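Side-chain contact in xyloglucan-specific endo-beta-1,4-glucanase BoGH9A (Bacteroides ovatus, PDB 6DHT), which cleaves internal beta-1,4-glucosidic linkages in the backbone of xyloglucans, releasing xyloglucan oligosaccharides: residues Arg280-Tyr285 with Pro290-Arg295. Residues are numbered along the deposited sequence; the frame is centred on the assembly and turned at random.
Sequences RLFASY and PGFSKR. With EDO (1,2-ethanediol), chain I.
The backbone carbonyl of F282 is gripped from two quarters. F282 O accepts a hydrogen bond from Y285 N at 3.0 Å, closing a type I beta turn, and lies 3.0 Å from a water that can donate a hydrogen bond to it. The same water accepts a hydrogen bond from S293 N at 3.0 Å. The turn leads out of helix 265-281, and S293 lies in the first turn of helix 292-309, two neighbouring helices of the GH9 catalytic domain, whose known fold is an (alpha/alpha)6 barrel. The link illustrates how a water can join the turn after one helix to the start of the next, where first-turn amides usually lack an i-4 carbonyl within the helix. G291 occupies the N-cap position, its carbonyl receiving R295 N.

Next to this water bridge, F282 and F292 form a T-shaped pair, with planes at 89° and centroids 5.0 Å apart. F292 supplies the edge: its CD2–CE2 side stands over one face of F282, offset toward the rim, with CE2 3.6 Å from F282 CD1. F292 reaches there because its CG lies anti to the backbone N (chi1 174°). Both rings are buried, and Q219 of helix 213-226 touches each of them, while L215 packs on F282.

At the more open end, A283 and S293 bring the backbones closest. In the conformer described here, S293 OG is hydrogen-bonded to S279 O, near the C-terminal end of helix 265-281, giving a direct polar tie beside the water-mediated one. That hydroxyl passes alongside A283, where S293 CB lies 4.0 Å from A283 CA.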
loop_
_atom_site.group_PDB
_atom_site.type_symbol
_atom_site.label_atom_id
_atom_site.label_comp_id
_atom_site.label_asym_id
_atom_site.label_seq_id
_atom_site.Cartn_x
_atom_site.Cartn_y
_atom_site.Cartn_z
ATOM N N ARG A 280 -11.729 5.958 -16.534
ATOM C CA ARG A 280 -12.044 7.349 -16.225
ATOM C C ARG A 280 -10.789 8.187 -16.062
ATOM O O ARG A 280 -10.695 9.318 -16.542
ATOM C CB ARG A 280 -12.869 7.453 -14.936
ATOM C CG ARG A 280 -14.146 6.671 -14.937
ATOM C CD ARG A 280 -15.038 7.027 -13.738
ATOM N NE ARG A 280 -14.390 6.900 -12.433
ATOM C CZ ARG A 280 -14.352 5.782 -11.706
ATOM N NH1 ARG A 280 -14.919 4.678 -12.158
ATOM N NH2 ARG A 280 -13.730 5.772 -10.528
ATOM N N LEU A 281 -9.805 7.644 -15.347
ATOM C CA LEU A 281 -8.641 8.442 -15.000
ATOM C C LEU A 281 -7.726 8.724 -16.170
ATOM O O LEU A 281 -6.980 9.692 -16.140
ATOM C CB LEU A 281 -7.824 7.777 -13.893
ATOM C CG LEU A 281 -8.581 7.450 -12.602
ATOM C CD1 LEU A 281 -7.597 6.874 -11.571
ATOM C CD2 LEU A 281 -9.400 8.567 -12.067
ATOM N N PHE A 282 -7.723 7.839 -17.173
ATOM C CA PHE A 282 -6.838 8.009 -18.313
ATOM C C PHE A 282 -7.553 8.686 -19.510
ATOM O O PHE A 282 -6.937 8.872 -20.550
ATOM C CB PHE A 282 -6.242 6.659 -18.725
ATOM C CG PHE A 282 -5.121 6.196 -17.832
ATOM C CD1 PHE A 282 -5.392 5.536 -16.641
ATOM C CD2 PHE A 282 -3.803 6.405 -18.194
ATOM C CE1 PHE A 282 -4.357 5.108 -15.815
ATOM C CE2 PHE A 282 -2.767 5.964 -17.379
ATOM C CZ PHE A 282 -3.055 5.313 -16.196
ATOM N N ALA A 283 -8.810 9.064 -19.332
ATOM C CA ALA A 283 -9.585 9.733 -20.405
ATOM C C ALA A 283 -8.917 11.009 -20.907
ATOM O O ALA A 283 -8.965 11.304 -22.109
ATOM C CB ALA A 283 -10.974 10.045 -19.913
ATOM N N SER A 284 -8.293 11.759 -20.000
ATOM C CA SER A 284 -7.578 12.983 -20.338
ATOM C C SER A 284 -6.198 12.784 -20.939
ATOM O O SER A 284 -5.566 13.770 -21.326
ATOM C CB SER A 284 -7.423 13.864 -19.090
ATOM O OG SER A 284 -8.690 14.281 -18.624
ATOM N N TYR A 285 -5.711 11.543 -21.011
ATOM C CA TYR A 285 -4.321 11.296 -21.391
ATOM C C TYR A 285 -4.210 10.424 -22.639
ATOM O O TYR A 285 -3.388 9.514 -22.733
ATOM C CB TYR A 285 -3.547 10.726 -20.162
ATOM C CG TYR A 285 -3.673 11.653 -18.972
ATOM C CD1 TYR A 285 -3.027 12.881 -18.960
ATOM C CD2 TYR A 285 -4.473 11.319 -17.881
ATOM C CE1 TYR A 285 -3.162 13.753 -17.905
ATOM C CE2 TYR A 285 -4.619 12.189 -16.810
ATOM C CZ TYR A 285 -3.958 13.398 -16.826
ATOM O OH TYR A 285 -4.085 14.286 -15.783
ATOM N N PRO A 290 -2.823 6.527 -25.999
ATOM C CA PRO A 290 -3.910 6.542 -26.984
ATOM C C PRO A 290 -4.722 5.258 -26.976
ATOM O O PRO A 290 -4.159 4.168 -27.042
ATOM C CB PRO A 290 -3.168 6.711 -28.316
ATOM C CG PRO A 290 -1.773 6.289 -28.053
ATOM C CD PRO A 290 -1.502 6.680 -26.630
ATOM N N GLY A 291 -6.035 5.392 -26.855
ATOM C CA GLY A 291 -6.921 4.254 -26.909
ATOM C C GLY A 291 -7.099 3.477 -25.624
ATOM O O GLY A 291 -7.956 2.602 -25.547
ATOM N N PHE A 292 -6.317 3.778 -24.591
ATOM C CA PHE A 292 -6.384 2.933 -23.403
ATOM C C PHE A 292 -7.719 3.053 -22.651
ATOM O O PHE A 292 -8.299 2.060 -22.220
ATOM C CB PHE A 292 -5.199 3.214 -22.476
ATOM C CG PHE A 292 -5.278 2.495 -21.163
ATOM C CD1 PHE A 292 -5.333 1.116 -21.099
ATOM C CD2 PHE A 292 -5.303 3.216 -19.986
ATOM C CE1 PHE A 292 -5.438 0.476 -19.895
ATOM C CE2 PHE A 292 -5.375 2.572 -18.765
ATOM C CZ PHE A 292 -5.450 1.218 -18.718
ATOM N N SER A 293 -8.203 4.273 -22.467
ATOM C CA SER A 293 -9.448 4.467 -21.738
ATOM C C SER A 293 -10.562 3.603 -22.318
ATOM O O SER A 293 -11.237 2.888 -21.590
ATOM C CB SER A 293 -9.867 5.934 -21.742
ATOM O OG SER A 293 -11.145 6.082 -21.148
ATOM N N LYS A 294 -10.747 3.672 -23.639
ATOM C CA LYS A 294 -11.760 2.867 -24.314
ATOM C C LYS A 294 -11.513 1.371 -24.188
ATOM O O LYS A 294 -12.409 0.596 -23.863
ATOM C CB LYS A 294 -11.797 3.264 -25.790
ATOM C CG LYS A 294 -12.885 2.586 -26.601
ATOM C CD LYS A 294 -12.703 2.873 -28.091
ATOM C CE LYS A 294 -13.831 2.283 -28.910
ATOM N NZ LYS A 294 -15.101 3.034 -28.699
ATOM N N ARG A 295 -10.281 0.958 -24.430
ATOM C CA ARG A 295 -9.928 -0.450 -24.305
ATOM C C ARG A 295 -10.163 -0.991 -22.891
ATOM O O ARG A 295 -10.655 -2.098 -22.707
ATOM C CB ARG A 295 -8.469 -0.642 -24.716
ATOM C CG ARG A 295 -8.001 -2.051 -24.637
ATOM C CD ARG A 295 -6.590 -2.207 -25.161
ATOM N NE ARG A 295 -6.186 -3.613 -25.097
ATOM C CZ ARG A 295 -4.932 -4.046 -25.160
ATOM N NH1 ARG A 295 -3.924 -3.180 -25.274
ATOM N NH2 ARG A 295 -4.695 -5.349 -25.085
HETATM C C1 EDO I . -10.075 11.668 -13.260
HETATM O O1 EDO I . -11.248 10.936 -13.652
HETATM C C2 EDO I . -10.372 12.340 -11.927
HETATM O O2 EDO I . -11.143 11.450 -11.106
HETATM O O HOH W 1 -6.457 6.718 -22.591
#